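Uncharacterized protein TP-0789 domain-containing protein (Nitrosomonas europaea ATCC 19718, PDB 3BUU) is of unknown function but, as a member of the LolA superfamily, probably binds lipid or lipoprotein acyl chains in a hollow framed by antiparallel beta strands. Local coordinates at residues 10-15 with 149-154; 68-73 with 223-228; 17-22 with 156-161. One frame throughout, in Å; residues are numbered along the deposited sequence. Where two conformers were deposited one is given.

Interaction 1. Residues 10-15 with 149-154; sequences QSILEK and LWVNQS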
loop_
_atom_site.group_PDB
_atom_site.type_symbol
_atom_site.label_atom_id
_atom_site.label_comp_id
_atom_site.label_asym_id
_atom_site.label_seq_id
_atom_site.Cartn_x
_atom_site.Cartn_y
_atom_site.Cartn_z
ATOM N N GLN A 10 -4.302 -18.625 4.775
ATOM C CA GLN A 10 -3.017 -18.274 4.174
ATOM C C GLN A 10 -3.100 -18.284 2.651
ATOM O O GLN A 10 -2.583 -17.363 1.973
ATOM C CB GLN A 10 -1.968 -19.275 4.645
ATOM C CG GLN A 10 -1.558 -19.055 6.065
ATOM C CD GLN A 10 -2.542 -19.551 7.148
ATOM O OE1 GLN A 10 -3.496 -20.371 6.907
ATOM N NE2 GLN A 10 -2.293 -19.050 8.395
ATOM N N SER A 11 -3.734 -19.302 2.079
ATOM C CA SER A 11 -3.813 -19.368 0.620
ATOM C C SER A 11 -4.711 -18.298 0.041
ATOM O O SER A 11 -4.416 -17.769 -1.016
ATOM C CB SER A 11 -4.150 -20.764 0.112
ATOM O OG SER A 11 -5.493 -21.101 0.339
ATOM N N ILE A 12 -5.791 -17.951 0.744
ATOM C CA ILE A 12 -6.674 -16.884 0.315
ATOM C C ILE A 12 -5.876 -15.575 0.265
ATOM O O ILE A 12 -5.945 -14.824 -0.704
ATOM C CB ILE A 12 -7.892 -16.746 1.253
ATOM C CG1 ILE A 12 -8.783 -17.997 1.173
ATOM C CG2 ILE A 12 -8.719 -15.530 0.875
ATOM C CD1 ILE A 12 -9.775 -18.042 2.327
ATOM N N LEU A 13 -5.132 -15.294 1.328
ATOM C CA LEU A 13 -4.354 -14.062 1.371
ATOM C C LEU A 13 -3.303 -14.037 0.270
ATOM O O LEU A 13 -3.083 -12.995 -0.344
ATOM C CB LEU A 13 -3.697 -13.903 2.747
ATOM C CG LEU A 13 -3.063 -12.537 2.949
ATOM C CD1 LEU A 13 -4.047 -11.400 2.841
ATOM C CD2 LEU A 13 -2.309 -12.554 4.314
ATOM N N GLU A 14 -2.638 -15.168 0.052
ATOM C CA GLU A 14 -1.640 -15.268 -1.024
ATOM C C GLU A 14 -2.246 -14.957 -2.378
ATOM O O GLU A 14 -1.662 -14.250 -3.206
ATOM C CB GLU A 14 -1.052 -16.691 -1.066
ATOM C CG GLU A 14 0.051 -16.932 -0.055
ATOM C CD GLU A 14 0.376 -18.396 0.220
ATOM O OE1 GLU A 14 -0.378 -19.315 -0.173
ATOM O OE2 GLU A 14 1.409 -18.620 0.886
ATOM N N LYS A 15 -3.423 -15.520 -2.613
ATOM C CA LYS A 15 -4.110 -15.327 -3.882
ATOM C C LYS A 15 -4.528 -13.894 -4.069
ATOM O O LYS A 15 -4.391 -13.342 -5.176
ATOM C CB LYS A 15 -5.270 -16.296 -4.068
ATOM C CG LYS A 15 -4.787 -17.734 -4.204
ATOM C CD LYS A 15 -5.842 -18.797 -4.135
ATOM C CE LYS A 15 -5.178 -20.181 -4.161
ATOM N NZ LYS A 15 -4.400 -20.386 -5.413
ATOM N N LEU A 149 -9.905 -7.848 5.736
ATOM C CA LEU A 149 -9.825 -7.844 4.283
ATOM C C LEU A 149 -10.916 -8.743 3.707
ATOM O O LEU A 149 -10.989 -9.923 4.053
ATOM C CB LEU A 149 -8.436 -8.345 3.833
ATOM C CG LEU A 149 -8.231 -8.394 2.308
ATOM C CD1 LEU A 149 -8.219 -7.020 1.680
ATOM C CD2 LEU A 149 -6.973 -9.165 1.990
ATOM N N TRP A 150 -11.754 -8.178 2.841
ATOM C CA TRP A 150 -12.762 -8.926 2.113
ATOM C C TRP A 150 -12.158 -9.425 0.807
ATOM O O TRP A 150 -11.653 -8.614 0.012
ATOM C CB TRP A 150 -13.958 -8.028 1.797
ATOM C CG TRP A 150 -14.956 -7.819 2.891
ATOM C CD1 TRP A 150 -16.241 -8.242 2.864
ATOM C CD2 TRP A 150 -14.792 -7.100 4.127
ATOM N NE1 TRP A 150 -16.882 -7.878 4.025
ATOM C CE2 TRP A 150 -16.005 -7.201 4.824
ATOM C CE3 TRP A 150 -13.729 -6.408 4.719
ATOM C CZ2 TRP A 150 -16.222 -6.628 6.061
ATOM C CZ3 TRP A 150 -13.921 -5.822 5.996
ATOM C CH2 TRP A 150 -15.183 -5.947 6.638
ATOM N N VAL A 151 -12.246 -10.726 0.570
ATOM C CA VAL A 151 -11.703 -11.370 -0.606
ATOM C C VAL A 151 -12.855 -12.119 -1.271
ATOM O O VAL A 151 -13.527 -12.946 -0.638
ATOM C CB VAL A 151 -10.546 -12.318 -0.233
ATOM C CG1 VAL A 151 -10.038 -13.014 -1.497
ATOM C CG2 VAL A 151 -9.413 -11.566 0.423
ATOM N N ASN A 152 -13.093 -11.822 -2.544
ATOM C CA ASN A 152 -14.183 -12.498 -3.266
ATOM C C ASN A 152 -13.933 -13.994 -3.327
ATOM O O ASN A 152 -12.856 -14.441 -3.726
ATOM C CB ASN A 152 -14.214 -11.913 -4.673
ATOM C CG ASN A 152 -15.500 -12.181 -5.388
ATOM O OD1 ASN A 152 -15.973 -13.282 -5.393
ATOM N ND2 ASN A 152 -16.035 -11.190 -6.034
ATOM N N GLN A 153 -14.926 -14.794 -2.945
ATOM C CA GLN A 153 -14.742 -16.245 -2.942
ATOM C C GLN A 153 -14.639 -16.793 -4.347
ATOM O O GLN A 153 -14.087 -17.865 -4.551
ATOM C CB GLN A 153 -15.890 -16.938 -2.251
ATOM C CG GLN A 153 -15.973 -16.626 -0.753
ATOM C CD GLN A 153 -17.016 -17.450 -0.046
ATOM O OE1 GLN A 153 -17.654 -18.316 -0.643
ATOM N NE2 GLN A 153 -17.254 -17.139 1.203
ATOM N N SER A 154 -15.208 -16.102 -5.328
ATOM C CA SER A 154 -15.275 -16.641 -6.672
ATOM C C SER A 154 -13.912 -16.621 -7.347
ATOM O O SER A 154 -13.587 -17.564 -8.065
ATOM C CB SER A 154 -16.305 -15.852 -7.527
ATOM O OG SER A 154 -15.932 -14.522 -7.757
#
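With CG2 of I12 anti to the backbone N and CG1 of V151 likewise (chi1 178°), one methyl branch of each residue is carried into the gap between helix 9-20 and strand 146-152. This is helix-on-strand packing in a LolA-like fold, where the N-terminal helix lies against antiparallel beta strands. I12 CG2 sits 3.7 Å from V151 CG1 and is almost as near V151 CB, so a single methyl rests on the fork of the valine rather than on one tip. The next residue, L13, reaches over by its CD1 branch; its side chain runs at about a right angle to that of L149. Branched aliphatic residues suit both sides: beta-branched valine suits an extended strand while offering two methyls to the helix, and the leucines bridge a wider gap with longer stems. Y131 of the neighbouring strand also touches I12, and P117 touches L13. Where the strand ends, N152 forms an Asx turn, its OD1 taking both N and OG of S154. No hydrogen bond joins residues 10-15 to 149-154; L13 CD1 meets L149 CD2 at 3.8 Å.

Interaction 2. Residues 68-73 with 223-228; sequences GQAILM and DYLKRL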
loop_
_atom_site.group_PDB
_atom_site.type_symbol
_atom_site.label_atom_id
_atom_site.label_comp_id
_atom_site.label_asym_id
_atom_site.label_seq_id
_atom_site.Cartn_x
_atom_site.Cartn_y
_atom_site.Cartn_z
ATOM N N GLY A 68 11.732 15.173 -5.229
ATOM C CA GLY A 68 13.097 14.901 -4.804
ATOM C C GLY A 68 13.182 14.201 -3.455
ATOM O O GLY A 68 14.217 13.592 -3.129
ATOM N N GLN A 69 12.130 14.277 -2.639
ATOM C CA GLN A 69 12.122 13.458 -1.430
ATOM C C GLN A 69 12.071 11.999 -1.865
ATOM O O GLN A 69 11.542 11.641 -2.942
ATOM C CB GLN A 69 10.938 13.775 -0.520
ATOM C CG GLN A 69 10.956 15.152 0.143
ATOM C CD GLN A 69 9.596 15.516 0.713
ATOM O OE1 GLN A 69 8.713 14.665 0.842
ATOM N NE2 GLN A 69 9.426 16.775 1.065
ATOM N N ALA A 70 12.631 11.147 -1.041
ATOM C CA ALA A 70 12.612 9.736 -1.371
ATOM C C ALA A 70 12.518 8.926 -0.117
ATOM O O ALA A 70 12.932 9.372 0.985
ATOM C CB ALA A 70 13.838 9.354 -2.183
ATOM N N ILE A 71 11.968 7.728 -0.259
ATOM C CA ILE A 71 11.873 6.833 0.861
ATOM C C ILE A 71 12.492 5.488 0.453
ATOM O O ILE A 71 12.053 4.849 -0.541
ATOM C CB ILE A 71 10.427 6.651 1.323
ATOM C CG1 ILE A 71 9.743 8.004 1.593
ATOM C CG2 ILE A 71 10.400 5.756 2.548
ATOM C CD1 ILE A 71 8.203 7.917 1.532
ATOM N N LEU A 72 13.476 5.042 1.247
ATOM C CA LEU A 72 14.153 3.780 1.065
ATOM C C LEU A 72 13.675 2.839 2.165
ATOM O O LEU A 72 13.754 3.167 3.351
ATOM C CB LEU A 72 15.646 4.002 1.199
ATOM C CG LEU A 72 16.507 2.735 1.287
ATOM C CD1 LEU A 72 16.419 1.901 0.038
ATOM C CD2 LEU A 72 17.961 3.135 1.528
HETATM N N MSE A 73 13.165 1.671 1.770
HETATM C CA MSE A 73 12.741 0.663 2.702
HETATM C C MSE A 73 13.712 -0.489 2.660
HETATM O O MSE A 73 14.013 -1.048 1.571
HETATM C CB MSE A 73 11.341 0.187 2.352
HETATM C CG MSE A 73 10.837 -0.890 3.292
HETATM SE SE MSE A 73 9.034 -1.435 2.745
HETATM C CE MSE A 73 9.524 -2.722 1.433
ATOM N N ASP A 223 23.455 5.770 -0.765
ATOM C CA ASP A 223 24.269 6.331 -1.838
ATOM C C ASP A 223 23.528 6.392 -3.164
ATOM O O ASP A 223 23.674 7.357 -3.914
ATOM C CB ASP A 223 25.563 5.550 -1.997
ATOM C CG ASP A 223 26.524 5.817 -0.886
ATOM O OD1 ASP A 223 26.546 6.956 -0.358
ATOM O OD2 ASP A 223 27.247 4.872 -0.521
ATOM N N TYR A 224 22.692 5.377 -3.445
ATOM C CA TYR A 224 21.962 5.373 -4.677
ATOM C C TYR A 224 21.000 6.580 -4.745
ATOM O O TYR A 224 20.671 7.074 -5.810
ATOM C CB TYR A 224 21.256 4.032 -4.799
ATOM C CG TYR A 224 20.428 3.849 -6.023
ATOM C CD1 TYR A 224 21.015 3.514 -7.249
ATOM C CD2 TYR A 224 19.059 4.013 -5.986
ATOM C CE1 TYR A 224 20.227 3.335 -8.385
ATOM C CE2 TYR A 224 18.258 3.833 -7.116
ATOM C CZ TYR A 224 18.857 3.485 -8.310
ATOM O OH TYR A 224 18.069 3.275 -9.413
ATOM N N LEU A 225 20.521 7.025 -3.576
ATOM C CA LEU A 225 19.511 8.094 -3.519
ATOM C C LEU A 225 20.085 9.501 -3.294
ATOM O O LEU A 225 19.345 10.439 -3.022
ATOM C CB LEU A 225 18.440 7.734 -2.486
ATOM C CG LEU A 225 17.585 6.539 -2.904
ATOM C CD1 LEU A 225 16.665 6.155 -1.756
ATOM C CD2 LEU A 225 16.760 6.921 -4.113
ATOM N N LYS A 226 21.402 9.662 -3.402
ATOM C CA LYS A 226 22.040 10.975 -3.219
ATOM C C LYS A 226 21.919 11.727 -4.530
ATOM O O LYS A 226 22.671 11.486 -5.461
ATOM C CB LYS A 226 23.483 10.834 -2.765
ATOM C CG LYS A 226 24.022 12.186 -2.335
ATOM C CD LYS A 226 25.269 12.093 -1.485
ATOM C CE LYS A 226 25.741 13.470 -1.067
ATOM N NZ LYS A 226 25.244 13.846 0.249
ATOM N N ARG A 227 20.892 12.559 -4.633
ATOM C CA ARG A 227 20.560 13.214 -5.914
ATOM C C ARG A 227 20.225 14.664 -5.711
ATOM O O ARG A 227 19.911 15.080 -4.587
ATOM C CB ARG A 227 19.382 12.534 -6.587
ATOM C CG ARG A 227 19.677 11.111 -6.904
ATOM C CD ARG A 227 18.519 10.421 -7.412
ATOM N NE ARG A 227 18.806 8.999 -7.432
ATOM C CZ ARG A 227 18.248 8.149 -8.275
ATOM N NH1 ARG A 227 17.376 8.582 -9.194
ATOM N NH2 ARG A 227 18.577 6.879 -8.204
ATOM N N LEU A 228 20.319 15.425 -6.797
ATOM C CA LEU A 228 19.882 16.812 -6.813
ATOM C C LEU A 228 19.590 17.183 -8.253
ATOM O O LEU A 228 20.512 17.243 -9.085
ATOM C CB LEU A 228 20.944 17.753 -6.235
ATOM C CG LEU A 228 20.469 19.194 -6.064
ATOM C CD1 LEU A 228 19.384 19.344 -4.969
ATOM C CD2 LEU A 228 21.693 20.010 -5.696
#
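The strand that begins at A70 passes segment 223-228 with its backbone well separated, the closest CA atoms being those of A70 and L225 at 7.4 Å, and no hydrogen bond links the two. L225 bridges that distance by itself. Its CG stands anti to the carbonyl carbon (chi1 -68°), and the two methyls at its end are shared between two strand residues on the same face: CD1 lies 3.8 Å from L72 CB, while CD2 faces A70 CB at 4.3 Å. The small methyl of alanine leaves room for the leucine fork, and L72 presents its CB, while its side chain also touches F220. F81 of the adjacent strand touches both L225 and L72, adding an aromatic side chain to the two leucines.

Within 223-228 the chain is braced by R227. Its NE and NH2 both reach Y224 O, at 3.1 Å from NE and 3.2 Å from NH2, gripping this one oxygen side-on. The oxygen lies in the guanidinium plane; NE approaches in the carbonyl plane, whereas NH2 stands above it. The same NH2 lies over one face of the Y224 ring, toward its rim. Together these features describe a C-terminal tail packed by one leucine onto one of the antiparallel beta strands of the LolA-like fold.

Interaction 3. Residues 17-22 with 156-161; sequences DEIRFP and FRPYKA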
loop_
_atom_site.group_PDB
_atom_site.type_symbol
_atom_site.label_atom_id
_atom_site.label_comp_id
_atom_site.label_asym_id
_atom_site.label_seq_id
_atom_site.Cartn_x
_atom_site.Cartn_y
_atom_site.Cartn_z
ATOM N N ASP A 17 -3.046 -11.267 -2.621
ATOM C CA ASP A 17 -1.794 -10.547 -2.854
ATOM C C ASP A 17 -1.310 -10.666 -4.294
ATOM O O ASP A 17 -0.830 -9.682 -4.868
ATOM C CB ASP A 17 -0.662 -11.093 -1.989
ATOM C CG ASP A 17 -0.604 -10.584 -0.550
ATOM O OD1 ASP A 17 -1.200 -9.555 -0.200
ATOM O OD2 ASP A 17 0.142 -11.268 0.222
ATOM N N GLU A 18 -1.394 -11.876 -4.862
ATOM C CA GLU A 18 -0.894 -12.083 -6.210
ATOM C C GLU A 18 -1.779 -11.451 -7.284
ATOM O O GLU A 18 -1.289 -11.191 -8.375
ATOM C CB GLU A 18 -0.620 -13.543 -6.458
ATOM C CG GLU A 18 -1.777 -14.334 -6.776
ATOM C CD GLU A 18 -1.441 -15.821 -6.910
ATOM O OE1 GLU A 18 -0.270 -16.208 -6.701
ATOM O OE2 GLU A 18 -2.341 -16.598 -7.225
ATOM N N ILE A 19 -3.043 -11.172 -6.959
ATOM C CA ILE A 19 -3.888 -10.387 -7.834
ATOM C C ILE A 19 -3.522 -8.898 -7.751
ATOM O O ILE A 19 -3.490 -8.218 -8.775
ATOM C CB ILE A 19 -5.351 -10.681 -7.543
ATOM C CG1 ILE A 19 -5.680 -12.073 -8.082
ATOM C CG2 ILE A 19 -6.260 -9.584 -8.087
ATOM C CD1 ILE A 19 -6.977 -12.627 -7.535
ATOM N N ARG A 20 -3.298 -8.403 -6.546
ATOM C CA ARG A 20 -2.959 -7.008 -6.388
ATOM C C ARG A 20 -1.666 -6.668 -7.141
ATOM O O ARG A 20 -1.634 -5.682 -7.891
ATOM C CB ARG A 20 -2.827 -6.727 -4.906
ATOM C CG ARG A 20 -2.293 -5.325 -4.508
ATOM C CD ARG A 20 -3.286 -4.183 -4.673
ATOM N NE ARG A 20 -2.734 -3.043 -3.921
ATOM C CZ ARG A 20 -2.323 -1.855 -4.407
ATOM N NH1 ARG A 20 -2.375 -1.560 -5.737
ATOM N NH2 ARG A 20 -1.829 -0.970 -3.536
ATOM N N PHE A 21 -0.613 -7.441 -6.910
ATOM C CA PHE A 21 0.689 -7.110 -7.516
ATOM C C PHE A 21 1.412 -8.372 -7.939
ATOM O O PHE A 21 1.273 -9.425 -7.337
ATOM C CB PHE A 21 1.635 -6.413 -6.526
ATOM C CG PHE A 21 1.322 -4.988 -6.210
ATOM C CD1 PHE A 21 1.068 -4.058 -7.210
ATOM C CD2 PHE A 21 1.387 -4.538 -4.907
ATOM C CE1 PHE A 21 0.880 -2.695 -6.904
ATOM C CE2 PHE A 21 1.195 -3.181 -4.615
ATOM C CZ PHE A 21 0.943 -2.276 -5.619
ATOM N N PRO A 22 2.263 -8.244 -8.979
ATOM C CA PRO A 22 3.157 -9.326 -9.294
ATOM C C PRO A 22 3.987 -9.705 -8.087
ATOM O O PRO A 22 4.402 -8.817 -7.314
ATOM C CB PRO A 22 4.055 -8.737 -10.356
ATOM C CG PRO A 22 3.396 -7.571 -10.863
ATOM C CD PRO A 22 2.479 -7.059 -9.832
ATOM N N PHE A 156 -10.958 -14.713 -5.787
ATOM C CA PHE A 156 -9.924 -14.261 -4.859
ATOM C C PHE A 156 -9.549 -12.819 -5.008
ATOM O O PHE A 156 -8.540 -12.383 -4.456
ATOM C CB PHE A 156 -8.682 -15.174 -4.872
ATOM C CG PHE A 156 -9.020 -16.596 -4.536
ATOM C CD1 PHE A 156 -9.168 -17.012 -3.213
ATOM C CD2 PHE A 156 -9.190 -17.516 -5.560
ATOM C CE1 PHE A 156 -9.490 -18.334 -2.902
ATOM C CE2 PHE A 156 -9.498 -18.847 -5.270
ATOM C CZ PHE A 156 -9.655 -19.258 -3.954
ATOM N N ARG A 157 -10.365 -12.037 -5.713
ATOM C CA ARG A 157 -10.032 -10.618 -5.827
ATOM C C ARG A 157 -10.186 -9.907 -4.485
ATOM O O ARG A 157 -11.183 -10.093 -3.787
ATOM C CB ARG A 157 -10.919 -9.906 -6.815
ATOM C CG ARG A 157 -10.603 -10.136 -8.239
ATOM C CD ARG A 157 -11.554 -9.339 -9.091
ATOM N NE ARG A 157 -11.323 -9.693 -10.447
ATOM C CZ ARG A 157 -11.934 -9.086 -11.445
ATOM N NH1 ARG A 157 -12.821 -8.140 -11.169
ATOM N NH2 ARG A 157 -11.664 -9.435 -12.687
ATOM N N PRO A 158 -9.248 -9.000 -4.165
ATOM C CA PRO A 158 -9.520 -8.121 -3.012
ATOM C C PRO A 158 -10.699 -7.221 -3.347
ATOM O O PRO A 158 -10.777 -6.667 -4.455
ATOM C CB PRO A 158 -8.188 -7.360 -2.859
ATOM C CG PRO A 158 -7.599 -7.325 -4.244
ATOM C CD PRO A 158 -8.017 -8.633 -4.890
ATOM N N TYR A 159 -11.547 -6.998 -2.344
ATOM C CA TYR A 159 -12.742 -6.207 -2.523
ATOM C C TYR A 159 -12.683 -4.919 -1.721
ATOM O O TYR A 159 -12.844 -3.836 -2.272
ATOM C CB TYR A 159 -13.973 -7.052 -2.154
ATOM C CG TYR A 159 -15.278 -6.310 -2.112
ATOM C CD1 TYR A 159 -15.776 -5.656 -3.225
ATOM C CD2 TYR A 159 -16.020 -6.281 -0.949
ATOM C CE1 TYR A 159 -16.982 -4.981 -3.167
ATOM C CE2 TYR A 159 -17.212 -5.610 -0.881
ATOM C CZ TYR A 159 -17.691 -4.984 -1.987
ATOM O OH TYR A 159 -18.876 -4.290 -1.937
ATOM N N LYS A 160 -12.469 -5.025 -0.409
ATOM C CA LYS A 160 -12.402 -3.864 0.447
ATOM C C LYS A 160 -11.667 -4.265 1.702
ATOM O O LYS A 160 -11.468 -5.460 1.990
ATOM C CB LYS A 160 -13.824 -3.336 0.764
ATOM C CG LYS A 160 -14.623 -4.177 1.731
ATOM C CD LYS A 160 -16.019 -3.614 1.969
ATOM C CE LYS A 160 -16.753 -4.432 3.054
ATOM N NZ LYS A 160 -18.067 -3.823 3.366
ATOM N N ALA A 161 -11.251 -3.260 2.455
ATOM C CA ALA A 161 -10.565 -3.475 3.704
ATOM C C ALA A 161 -10.996 -2.465 4.735
ATOM O O ALA A 161 -11.430 -1.353 4.429
ATOM C CB ALA A 161 -9.061 -3.479 3.497
#
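The C-terminal turn of helix 9-20 packs here on the loop that leads into strand 158-164, part of the layering of helix against antiparallel beta strands in this LolA-like fold. I19 carries the contact, using both of its branches. A chi1 of -73° sets CG1 beside the backbone N and leaves CG2 anti to it; CG2 meets P158 CD, 3.8 Å away, and the two side chains are set obliquely to each other. CD1, at the end of the other branch, reaches the backbone of F156 and comes within 4.1 Å of F156 CB, while the phenyl ring itself leads away. A beta-branched isoleucine suits this place because its two arms reach different partners, CG2 the proline and CD1 the F156 backbone. P158 offers a rigid apolar surface at the strand's start, where Y176 of the next strand touches it too. R157 turns its charged end elsewhere, to a cation-pi contact with F179. On the helix, both carboxylate oxygens of D17 are engaged outside the contact, OD1 by F111 N and OD2 by T112 OG1, and so tie the helix to the loop holding F111 and T112. The nearest approach of the contact is I19 CD1 to F156 O, at 3.5 Å.

Interactions 1 and 3 are two parts of one interface: two places along helix 9-20 meet strand 146-152 and the start of strand 158-164 with the loop before it, and these strands are themselves neighbours joined by backbone bonds such as W150 O to Y159 N at 2.9 Å. Their centres lie only about 7 Å apart. Interaction 1 is buried throughout and pairs side chain with side chain, whereas interaction 3 is partly buried and also involves loop backbone and a proline. Interaction 2 lies across the chain's centre, about 35 Å from interaction 1 between centres; there the C-terminal tail replaces the helix, yet the contact is buried too. All three are apolar, with no hydrogen bond across.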